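Local structure of carbohydrate oxidase (Microdochium nivale, 3RJA) at residues Q54-L59 with T460-Y465; R125-G130 with G139-G144; K228-V233 with N336-Y341. The protein catalyses the FAD-dependent oxidation of the C1 hydroxyl of mono-, oligo- and polysaccharides to lactones, reducing molecular oxygen to hydrogen peroxide. One frame throughout, in Å; residues are numbered along the deposited sequence. Where two conformers were deposited one is given.

Contact 1 (Q54-L59 with T460-Y465); sequences QCAKKL and TDRFYY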
loop_
_atom_site.group_PDB
_atom_site.type_symbol
_atom_site.label_atom_id
_atom_site.label_comp_id
_atom_site.label_asym_id
_atom_site.label_seq_id
_atom_site.Cartn_x
_atom_site.Cartn_y
_atom_site.Cartn_z
ATOM N N GLN A 54 6.793 -21.829 -15.416
ATOM C CA GLN A 54 7.254 -22.697 -16.519
ATOM C C GLN A 54 6.351 -22.640 -17.777
ATOM O O GLN A 54 6.847 -22.476 -18.904
ATOM C CB GLN A 54 7.314 -24.159 -16.048
ATOM C CG GLN A 54 8.530 -24.563 -15.264
ATOM C CD GLN A 54 8.622 -26.084 -15.153
ATOM O OE1 GLN A 54 7.850 -26.728 -14.411
ATOM N NE2 GLN A 54 9.558 -26.673 -15.909
ATOM N N CYS A 55 5.036 -22.795 -17.596
ATOM C CA CYS A 55 4.083 -22.694 -18.726
ATOM C C CYS A 55 4.178 -21.346 -19.448
ATOM O O CYS A 55 4.136 -21.270 -20.704
ATOM C CB CYS A 55 2.644 -22.928 -18.227
ATOM S SG CYS A 55 2.353 -24.659 -17.806
ATOM N N ALA A 56 4.295 -20.286 -18.654
ATOM C CA ALA A 56 4.408 -18.938 -19.212
ATOM C C ALA A 56 5.630 -18.898 -20.126
ATOM O O ALA A 56 5.541 -18.423 -21.271
ATOM C CB ALA A 56 4.530 -17.908 -18.101
ATOM N N LYS A 57 6.760 -19.418 -19.630
ATOM C CA LYS A 57 8.001 -19.486 -20.437
ATOM C C LYS A 57 7.820 -20.319 -21.719
ATOM O O LYS A 57 8.243 -19.914 -22.810
ATOM C CB LYS A 57 9.177 -20.046 -19.615
ATOM C CG LYS A 57 10.449 -20.186 -20.470
ATOM C CD LYS A 57 11.596 -20.790 -19.694
ATOM C CE LYS A 57 12.792 -21.048 -20.586
ATOM N NZ LYS A 57 13.893 -21.569 -19.760
ATOM N N LYS A 58 7.173 -21.476 -21.587
ATOM C CA LYS A 58 6.926 -22.361 -22.735
ATOM C C LYS A 58 6.098 -21.699 -23.855
ATOM O O LYS A 58 6.378 -21.894 -25.039
ATOM C CB LYS A 58 6.228 -23.639 -22.256
ATOM C CG LYS A 58 6.088 -24.708 -23.328
ATOM C CD LYS A 58 5.004 -25.738 -22.976
ATOM C CE LYS A 58 5.230 -27.081 -23.687
ATOM N NZ LYS A 58 6.415 -27.820 -23.096
ATOM N N LEU A 59 5.086 -20.910 -23.474
ATOM C CA LEU A 59 4.112 -20.377 -24.419
ATOM C C LEU A 59 4.368 -18.898 -24.747
ATOM O O LEU A 59 3.531 -18.238 -25.381
ATOM C CB LEU A 59 2.686 -20.608 -23.911
ATOM C CG LEU A 59 2.358 -22.105 -23.684
ATOM C CD1 LEU A 59 1.048 -22.287 -22.932
ATOM C CD2 LEU A 59 2.336 -22.910 -24.987
ATOM N N THR A 460 14.068 -10.908 -19.379
ATOM C CA THR A 460 13.102 -11.002 -20.473
ATOM C C THR A 460 11.772 -10.308 -20.153
ATOM O O THR A 460 10.807 -10.427 -20.909
ATOM C CB THR A 460 12.849 -12.440 -20.920
ATOM O OG1 THR A 460 12.094 -13.121 -19.911
ATOM C CG2 THR A 460 14.190 -13.188 -21.208
ATOM N N ASP A 461 11.713 -9.586 -19.035
ATOM C CA ASP A 461 10.468 -8.891 -18.670
ATOM C C ASP A 461 9.284 -9.894 -18.617
ATOM O O ASP A 461 8.168 -9.595 -19.067
ATOM C CB ASP A 461 10.194 -7.786 -19.694
ATOM C CG ASP A 461 9.768 -6.461 -19.053
ATOM O OD1 ASP A 461 9.624 -6.373 -17.815
ATOM O OD2 ASP A 461 9.548 -5.510 -19.823
ATOM N N ARG A 462 9.551 -11.087 -18.088
ATOM C CA ARG A 462 8.554 -12.153 -17.972
ATOM C C ARG A 462 7.375 -11.710 -17.095
ATOM O O ARG A 462 6.220 -12.109 -17.318
ATOM C CB ARG A 462 9.210 -13.412 -17.383
ATOM C CG ARG A 462 8.252 -14.558 -17.037
ATOM C CD ARG A 462 7.660 -15.167 -18.286
ATOM N NE ARG A 462 8.688 -15.667 -19.198
ATOM C CZ ARG A 462 8.621 -15.548 -20.520
ATOM N NH1 ARG A 462 7.577 -14.942 -21.053
ATOM N NH2 ARG A 462 9.582 -16.026 -21.309
ATOM N N PHE A 463 7.677 -10.897 -16.094
ATOM C CA PHE A 463 6.667 -10.408 -15.165
ATOM C C PHE A 463 6.148 -9.017 -15.533
ATOM O O PHE A 463 5.608 -8.316 -14.685
ATOM C CB PHE A 463 7.207 -10.415 -13.736
ATOM C CG PHE A 463 7.634 -11.780 -13.251
ATOM C CD1 PHE A 463 6.697 -12.809 -13.098
ATOM C CD2 PHE A 463 8.960 -12.016 -12.886
ATOM C CE1 PHE A 463 7.089 -14.073 -12.627
ATOM C CE2 PHE A 463 9.359 -13.278 -12.396
ATOM C CZ PHE A 463 8.421 -14.311 -12.282
ATOM N N TYR A 464 6.292 -8.637 -16.804
ATOM C CA TYR A 464 5.920 -7.300 -17.282
ATOM C C TYR A 464 4.561 -6.777 -16.834
ATOM O O TYR A 464 3.546 -7.508 -16.825
ATOM C CB TYR A 464 5.894 -7.290 -18.800
ATOM C CG TYR A 464 5.340 -6.011 -19.403
ATOM C CD1 TYR A 464 6.141 -4.865 -19.531
ATOM C CD2 TYR A 464 4.019 -5.948 -19.843
ATOM C CE1 TYR A 464 5.631 -3.678 -20.109
ATOM C CE2 TYR A 464 3.494 -4.770 -20.408
ATOM C CZ TYR A 464 4.296 -3.648 -20.538
ATOM O OH TYR A 464 3.763 -2.505 -21.087
ATOM N N TYR A 465 4.555 -5.486 -16.512
ATOM C CA TYR A 465 3.336 -4.713 -16.480
ATOM C C TYR A 465 3.728 -3.273 -16.803
ATOM O O TYR A 465 4.915 -2.927 -16.739
ATOM C CB TYR A 465 2.609 -4.859 -15.125
ATOM C CG TYR A 465 3.317 -4.321 -13.869
ATOM C CD1 TYR A 465 4.292 -5.082 -13.198
ATOM C CD2 TYR A 465 2.964 -3.082 -13.311
ATOM C CE1 TYR A 465 4.927 -4.591 -12.024
ATOM C CE2 TYR A 465 3.584 -2.593 -12.131
ATOM C CZ TYR A 465 4.547 -3.360 -11.479
ATOM O OH TYR A 465 5.166 -2.891 -10.288
#
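Lys57 and Arg462 bring their backbones nearest, 7.8 Å between CA atoms, where the last turn of helix 46-58 passes the type I beta turn Asp461-Tyr464. CG of Arg462 stands anti to the backbone N (chi1 173°), which sends the chain at the helix, and bends at chi2 and chi3 then curl it so that the guanidinium lies flat against the helix backbone. One face of that group looks onto the end of the helix: CA of Lys57 sits 3.7 Å above the plane and O of Ala56 4.0 Å above it, both offset toward the rim. The CD methylene of Arg462 meets the methyl CB of Ala56 at 4.2 Å. Lys57 contributes its CA and the root of its side chain, CG to NH2 of Arg462 at 4.3 Å; the rest runs out extended and carries its ammonium away. Arg462 was deposited in two conformers, of which this is one. No hydrogen bond spans the two segments. Instead NH1 of Arg462 bonds to Leu61 O, just past the helix, while Ala56 also leans on Val63. The contact joins helix 46-58 of the FAD-binding domain to the loop after helix 447-457 in the berberine-like part. The cationic group thus rests on carbonyl-rich backbone at a helix C-terminal end, where its charge is likely to be favoured, although Ala56 O is too distant for a bond.

Contact 2 (R125-G130 with G139-G144); sequences RAISHG and GHFAHG. With FAD (flavin-adenine dinucleotide), chain B.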
loop_
_atom_site.group_PDB
_atom_site.type_symbol
_atom_site.label_atom_id
_atom_site.label_comp_id
_atom_site.label_asym_id
_atom_site.label_seq_id
_atom_site.Cartn_x
_atom_site.Cartn_y
_atom_site.Cartn_z
ATOM N N ARG A 125 0.498 -11.952 18.719
ATOM C CA ARG A 125 1.524 -11.153 18.020
ATOM C C ARG A 125 0.909 -10.193 16.997
ATOM O O ARG A 125 -0.275 -10.333 16.622
ATOM C CB ARG A 125 2.556 -12.057 17.328
ATOM C CG ARG A 125 3.239 -13.145 18.206
ATOM C CD ARG A 125 4.140 -12.554 19.270
ATOM N NE ARG A 125 5.345 -11.934 18.713
ATOM C CZ ARG A 125 6.397 -11.547 19.436
ATOM N NH1 ARG A 125 6.416 -11.732 20.767
ATOM N NH2 ARG A 125 7.449 -10.990 18.831
ATOM N N ALA A 126 1.714 -9.211 16.571
ATOM C CA ALA A 126 1.253 -8.155 15.698
ATOM C C ALA A 126 2.349 -7.726 14.727
ATOM O O ALA A 126 3.536 -7.931 14.983
ATOM C CB ALA A 126 0.785 -6.939 16.524
ATOM N N ILE A 127 1.921 -7.153 13.607
ATOM C CA ILE A 127 2.791 -6.484 12.643
ATOM C C ILE A 127 2.166 -5.167 12.261
ATOM O O ILE A 127 0.934 -5.039 12.197
ATOM C CB ILE A 127 2.986 -7.344 11.355
ATOM C CG1 ILE A 127 3.822 -8.590 11.670
ATOM C CG2 ILE A 127 3.660 -6.525 10.204
ATOM C CD1 ILE A 127 3.708 -9.625 10.611
ATOM N N SER A 128 3.024 -4.181 12.007
ATOM C CA SER A 128 2.584 -2.881 11.564
ATOM C C SER A 128 2.281 -2.906 10.049
ATOM O O SER A 128 3.212 -3.017 9.236
ATOM C CB SER A 128 3.684 -1.845 11.879
ATOM O OG SER A 128 3.366 -0.574 11.345
ATOM N N HIS A 129 1.002 -2.791 9.673
ATOM C CA HIS A 129 0.608 -2.797 8.250
ATOM C C HIS A 129 -0.614 -1.883 8.037
ATOM O O HIS A 129 -1.070 -1.222 8.980
ATOM C CB HIS A 129 0.339 -4.236 7.738
ATOM C CG HIS A 129 -0.589 -5.031 8.615
ATOM N ND1 HIS A 129 -1.930 -4.727 8.751
ATOM C CD2 HIS A 129 -0.370 -6.121 9.394
ATOM C CE1 HIS A 129 -2.492 -5.589 9.584
ATOM N NE2 HIS A 129 -1.568 -6.455 9.976
ATOM N N GLY A 130 -1.137 -1.866 6.811
ATOM C CA GLY A 130 -2.316 -1.072 6.461
ATOM C C GLY A 130 -3.605 -1.445 7.188
ATOM O O GLY A 130 -3.677 -2.473 7.886
ATOM N N GLY A 139 1.162 -7.722 -2.455
ATOM C CA GLY A 139 1.253 -6.364 -3.021
ATOM C C GLY A 139 1.614 -5.307 -1.993
ATOM O O GLY A 139 2.395 -4.389 -2.264
ATOM N N HIS A 140 1.046 -5.440 -0.804
ATOM C CA HIS A 140 1.209 -4.465 0.277
ATOM C C HIS A 140 2.653 -4.432 0.779
ATOM O O HIS A 140 3.300 -3.373 0.752
ATOM C CB HIS A 140 0.261 -4.810 1.431
ATOM C CG HIS A 140 0.145 -3.752 2.497
ATOM N ND1 HIS A 140 -0.508 -2.554 2.289
ATOM C CD2 HIS A 140 0.523 -3.758 3.803
ATOM C CE1 HIS A 140 -0.516 -1.858 3.419
ATOM N NE2 HIS A 140 0.127 -2.558 4.345
ATOM N N PHE A 141 3.146 -5.589 1.220
ATOM C CA PHE A 141 4.490 -5.671 1.798
ATOM C C PHE A 141 5.591 -5.440 0.747
ATOM O O PHE A 141 6.650 -4.919 1.067
ATOM C CB PHE A 141 4.698 -7.034 2.488
ATOM C CG PHE A 141 4.031 -7.167 3.852
ATOM C CD1 PHE A 141 2.633 -7.051 4.007
ATOM C CD2 PHE A 141 4.811 -7.440 4.982
ATOM C CE1 PHE A 141 2.043 -7.204 5.266
ATOM C CE2 PHE A 141 4.239 -7.588 6.247
ATOM C CZ PHE A 141 2.834 -7.486 6.386
ATOM N N ALA A 142 5.351 -5.840 -0.503
ATOM C CA ALA A 142 6.401 -5.745 -1.527
ATOM C C ALA A 142 6.756 -4.297 -1.869
ATOM O O ALA A 142 7.801 -4.046 -2.501
ATOM C CB ALA A 142 5.989 -6.504 -2.801
ATOM N N HIS A 143 5.859 -3.364 -1.514
ATOM C CA HIS A 143 6.002 -1.978 -1.957
ATOM C C HIS A 143 5.979 -0.975 -0.806
ATOM O O HIS A 143 5.964 0.218 -1.044
ATOM C CB HIS A 143 4.963 -1.611 -3.046
ATOM C CG HIS A 143 4.958 -2.558 -4.213
ATOM N ND1 HIS A 143 4.062 -3.612 -4.323
ATOM C CD2 HIS A 143 5.787 -2.653 -5.284
ATOM C CE1 HIS A 143 4.318 -4.286 -5.435
ATOM N NE2 HIS A 143 5.375 -3.736 -6.024
ATOM N N GLY A 144 6.039 -1.466 0.431
ATOM C CA GLY A 144 6.034 -0.586 1.612
ATOM C C GLY A 144 5.011 -1.031 2.660
ATOM O O GLY A 144 5.295 -1.935 3.460
HETATM P PA FAD B . -2.538 -7.046 -6.001
HETATM O O1A FAD B . -2.890 -8.506 -5.896
HETATM O O2A FAD B . -3.398 -6.252 -6.950
HETATM O O5B FAD B . -1.006 -6.914 -6.457
HETATM C C5B FAD B . -0.353 -5.652 -6.378
HETATM C C4B FAD B . 0.999 -5.752 -7.106
HETATM O O4B FAD B . 1.842 -6.682 -6.425
HETATM C C3B FAD B . 0.868 -6.258 -8.541
HETATM O O3B FAD B . 1.952 -5.734 -9.312
HETATM C C2B FAD B . 1.088 -7.756 -8.355
HETATM O O2B FAD B . 1.490 -8.475 -9.497
HETATM C C1B FAD B . 2.165 -7.745 -7.280
HETATM N N9A FAD B . 2.132 -8.992 -6.520
HETATM C C8A FAD B . 1.031 -9.623 -5.951
HETATM N N7A FAD B . 1.486 -10.753 -5.346
HETATM C C5A FAD B . 2.818 -10.827 -5.498
HETATM C C6A FAD B . 3.756 -11.775 -5.078
HETATM N N6A FAD B . 3.377 -12.855 -4.359
HETATM N N1A FAD B . 5.086 -11.552 -5.391
HETATM C C2A FAD B . 5.468 -10.444 -6.140
HETATM N N3A FAD B . 4.540 -9.526 -6.590
HETATM C C4A FAD B . 3.235 -9.725 -6.252
HETATM N N1 FAD B . -1.853 0.985 1.283
HETATM C C2 FAD B . -1.115 1.373 2.407
HETATM O O2 FAD B . 0.115 1.498 2.364
HETATM N N3 FAD B . -1.815 1.553 3.596
HETATM C C4 FAD B . -3.155 1.271 3.785
HETATM O O4 FAD B . -3.681 1.349 4.918
HETATM C C4X FAD B . -3.912 0.913 2.546
HETATM N N5 FAD B . -5.205 0.644 2.614
HETATM C C5X FAD B . -5.910 0.208 1.516
HETATM C C6 FAD B . -7.274 -0.165 1.629
HETATM C C7 FAD B . -7.951 -0.731 0.566
HETATM C C7M FAD B . -9.439 -1.119 0.695
HETATM C C8 FAD B . -7.231 -1.055 -0.609
HETATM C C8M FAD B . -7.923 -1.700 -1.793
HETATM C C9 FAD B . -5.918 -0.637 -0.760
HETATM C C9A FAD B . -5.223 -0.023 0.301
HETATM N N10 FAD B . -3.843 0.284 0.227
HETATM C C10 FAD B . -3.179 0.839 1.310
HETATM C "C1'" FAD B . -3.113 0.059 -1.064
HETATM C "C2'" FAD B . -2.398 -1.285 -1.045
HETATM O "O2'" FAD B . -1.251 -1.194 -0.209
HETATM C "C3'" FAD B . -1.935 -1.642 -2.439
HETATM O "O3'" FAD B . -3.018 -1.578 -3.342
HETATM C "C4'" FAD B . -1.299 -3.043 -2.430
HETATM O "O4'" FAD B . -0.384 -3.135 -3.478
HETATM C "C5'" FAD B . -2.357 -4.146 -2.518
HETATM O "O5'" FAD B . -1.733 -5.400 -2.478
HETATM P P FAD B . -2.526 -6.683 -3.079
HETATM O O1P FAD B . -1.736 -7.937 -2.851
HETATM O O2P FAD B . -3.933 -6.737 -2.481
HETATM O O3P FAD B . -2.623 -6.236 -4.613
#
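The hydrogen bond from Gly130 N to His140 NE2, 2.9 Å long and bent to 150°, is the polar link between these segments, and the N-H comes in tilted 31° out of the imidazole plane. On the other side of the same ring, ND1 of His140 shares a hydrogen bond with the ribityl hydroxyl O2' of FAD, 2.9 Å away, and flavin N1 lies at the ring edge. His140 CG is anti to its own backbone N (chi1 -169°), which throws the imidazole across between Gly130 and the cofactor. One residue earlier in the helix, Gly139 N donates to the FAD phosphate oxygen O1P at 2.9 Å; a side chain there would run into the cofactor's O5'. Within the loop after strand 125-126, His129 ND1 donates to Gly130 O at 3.0 Å, almost in its ring plane and on a carbonyl lone pair. Apolar contact is looser. CG2 of Ile127 reaches CZ of Phe141 at 4.0 Å, the two side chains crossing obliquely, and Leu202 and Leu112 pack around that ring. Replacing His140 with an alanine would probably leave Gly130 N-H and the ribityl hydroxyl without their shared partner and open a gap beside the flavin. A backbone N-H on the phosphate and a histidine on the ribityl hydroxyl form this part of the FAD site, in the PCMH-type FAD-binding domain.

Contact 3 (K228-V233 with N336-Y341); sequences KGIEAV and NFVDYY. With ZN (zinc ion), chain F.
The ring of Phe337 is the flat group met from the facing helix: CD1 of Ile230 approaches its CE1 obliquely, at 4.4 Å. The ring's aromatic neighbours come from elsewhere, with Trp409 stacked against it and Tyr355 meeting it edge-to-face. Tyr355 also forms an edge-to-face pair with Tyr341, whose CB points to helix 223-239 although its ring stops short of contact. The closer approach is aliphatic, CD1 of Ile230 to CG2 of Val338 at 3.8 Å, and the two side chains slide past each other in opposite directions. In Ile230, CG1 is anti to the carbonyl carbon (chi1 -64°) and chi2 is extended, which carries CD1 straight out to the neighbouring helix. In Val338 the branch that touches is CG2; this side chain also packs on Ala226 and Leu227, a turn earlier in helix 223-239. Both helices, 223-239 and 332-345, lie against the large antiparallel sheet: Val233 packs on strand 245-251 and Phe337 on Phe388 of strand 384-392, an alpha-on-beta layer in which the Ile230 contact fills the seam between neighbouring helices. Asp339, next to Val338, makes a salt bridge to Lys223. On a different side of helix 223-239, Glu231 binds a zinc ion through OE2 alone, at 1.9 Å. Its OE1 stays 4.1 Å from the zinc, and Asp235, one turn on, supplies a further ligand.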
loop_
_atom_site.group_PDB
_atom_site.type_symbol
_atom_site.label_atom_id
_atom_site.label_comp_id
_atom_site.label_asym_id
_atom_site.label_seq_id
_atom_site.Cartn_x
_atom_site.Cartn_y
_atom_site.Cartn_z
ATOM N N LYS A 228 -2.707 27.760 7.975
ATOM C CA LYS A 228 -2.087 27.777 9.303
ATOM C C LYS A 228 -2.121 26.405 9.979
ATOM O O LYS A 228 -1.218 26.077 10.730
ATOM C CB LYS A 228 -2.766 28.796 10.229
ATOM C CG LYS A 228 -2.539 30.275 9.898
ATOM C CD LYS A 228 -3.181 31.156 11.003
ATOM C CE LYS A 228 -3.823 32.470 10.486
ATOM N NZ LYS A 228 -2.876 33.390 9.767
ATOM N N GLY A 229 -3.177 25.624 9.743
ATOM C CA GLY A 229 -3.320 24.336 10.407
ATOM C C GLY A 229 -2.353 23.313 9.826
ATOM O O GLY A 229 -1.666 22.620 10.558
ATOM N N ILE A 230 -2.287 23.241 8.502
ATOM C CA ILE A 230 -1.351 22.350 7.851
ATOM C C ILE A 230 0.100 22.712 8.192
ATOM O O ILE A 230 0.913 21.811 8.384
ATOM C CB ILE A 230 -1.558 22.287 6.310
ATOM C CG1 ILE A 230 -2.936 21.695 5.995
ATOM C CG2 ILE A 230 -0.390 21.465 5.635
ATOM C CD1 ILE A 230 -3.465 22.056 4.605
ATOM N N GLU A 231 0.418 24.011 8.293
ATOM C CA GLU A 231 1.783 24.429 8.691
ATOM C C GLU A 231 2.044 23.892 10.103
ATOM O O GLU A 231 3.098 23.316 10.381
ATOM C CB GLU A 231 1.948 25.980 8.655
ATOM C CG GLU A 231 3.080 26.537 9.622
ATOM C CD GLU A 231 4.465 26.507 8.940
ATOM O OE1 GLU A 231 4.503 26.386 7.693
ATOM O OE2 GLU A 231 5.507 26.599 9.627
ATOM N N ALA A 232 1.076 24.074 10.997
ATOM C CA ALA A 232 1.252 23.669 12.398
ATOM C C ALA A 232 1.438 22.153 12.524
ATOM O O ALA A 232 2.228 21.671 13.332
ATOM C CB ALA A 232 0.044 24.152 13.261
ATOM N N VAL A 233 0.716 21.395 11.710
ATOM C CA VAL A 233 0.834 19.933 11.779
ATOM C C VAL A 233 2.206 19.515 11.252
ATOM O O VAL A 233 2.831 18.629 11.827
ATOM C CB VAL A 233 -0.311 19.219 11.037
ATOM C CG1 VAL A 233 -0.111 17.671 11.068
ATOM C CG2 VAL A 233 -1.689 19.624 11.644
ATOM N N ASN A 336 -0.884 26.503 -2.917
ATOM C CA ASN A 336 -1.566 26.031 -4.124
ATOM C C ASN A 336 -2.521 24.913 -3.737
ATOM O O ASN A 336 -3.627 24.850 -4.245
ATOM C CB ASN A 336 -0.560 25.504 -5.166
ATOM C CG ASN A 336 0.369 26.581 -5.682
ATOM O OD1 ASN A 336 0.107 27.766 -5.485
ATOM N ND2 ASN A 336 1.465 26.183 -6.343
ATOM N N PHE A 337 -2.091 24.043 -2.829
ATOM C CA PHE A 337 -2.933 22.929 -2.382
ATOM C C PHE A 337 -4.263 23.438 -1.808
ATOM O O PHE A 337 -5.333 22.968 -2.179
ATOM C CB PHE A 337 -2.192 22.070 -1.342
ATOM C CG PHE A 337 -3.019 20.939 -0.785
ATOM C CD1 PHE A 337 -3.851 21.135 0.316
ATOM C CD2 PHE A 337 -2.957 19.684 -1.353
ATOM C CE1 PHE A 337 -4.618 20.092 0.850
ATOM C CE2 PHE A 337 -3.726 18.632 -0.828
ATOM C CZ PHE A 337 -4.548 18.842 0.272
ATOM N N VAL A 338 -4.173 24.397 -0.888
ATOM C CA VAL A 338 -5.338 24.982 -0.218
ATOM C C VAL A 338 -6.233 25.817 -1.166
ATOM O O VAL A 338 -7.462 25.788 -1.019
ATOM C CB VAL A 338 -4.898 25.765 1.045
ATOM C CG1 VAL A 338 -6.056 26.559 1.651
ATOM C CG2 VAL A 338 -4.319 24.765 2.108
ATOM N N ASP A 339 -5.622 26.535 -2.122
ATOM C CA ASP A 339 -6.381 27.248 -3.173
ATOM C C ASP A 339 -7.328 26.280 -3.917
ATOM O O ASP A 339 -8.539 26.526 -4.019
ATOM C CB ASP A 339 -5.428 27.948 -4.157
ATOM C CG ASP A 339 -4.909 29.307 -3.631
ATOM O OD1 ASP A 339 -5.450 29.864 -2.653
ATOM O OD2 ASP A 339 -3.949 29.828 -4.216
ATOM N N TYR A 340 -6.762 25.158 -4.388
ATOM C CA TYR A 340 -7.507 24.123 -5.102
ATOM C C TYR A 340 -8.538 23.461 -4.198
ATOM O O TYR A 340 -9.671 23.244 -4.590
ATOM C CB TYR A 340 -6.504 23.071 -5.609
ATOM C CG TYR A 340 -6.985 22.227 -6.772
ATOM C CD1 TYR A 340 -7.692 21.044 -6.562
ATOM C CD2 TYR A 340 -6.722 22.616 -8.084
ATOM C CE1 TYR A 340 -8.129 20.260 -7.651
ATOM C CE2 TYR A 340 -7.124 21.845 -9.166
ATOM C CZ TYR A 340 -7.828 20.667 -8.939
ATOM O OH TYR A 340 -8.242 19.920 -10.016
ATOM N N TYR A 341 -8.132 23.146 -2.972
ATOM C CA TYR A 341 -9.022 22.563 -1.959
ATOM C C TYR A 341 -10.348 23.338 -1.930
ATOM O O TYR A 341 -11.438 22.742 -2.057
ATOM C CB TYR A 341 -8.333 22.692 -0.602
ATOM C CG TYR A 341 -8.883 21.922 0.563
ATOM C CD1 TYR A 341 -10.114 21.226 0.504
ATOM C CD2 TYR A 341 -8.160 21.887 1.764
ATOM C CE1 TYR A 341 -10.597 20.518 1.622
ATOM C CE2 TYR A 341 -8.639 21.199 2.868
ATOM C CZ TYR A 341 -9.845 20.517 2.804
ATOM O OH TYR A 341 -10.245 19.807 3.919
HETATM ZN ZN ZN F . 5.697 26.684 11.560
#

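Starting from the N terminus, helix 46-58 opens contact 1, whose loop stays open for 400 residues until the turn after helix 447-457 returns to it, bringing the berberine-like C-terminal part back onto the FAD-binding domain. Two smaller loops lie within it. Contact 2 opens at strand 125-126 and closes only eight residues later at helix 137-142, beside the flavin. Contact 3 follows in series: helix 223-239 waits 102 residues for helix 332-345, joining two helices on the eight-stranded sheet. No loops cross. Contacts 1 and 3 lie on opposite sides of the chain's centre, their centres about 46 Å apart, while contact 2 lies nearer that centre.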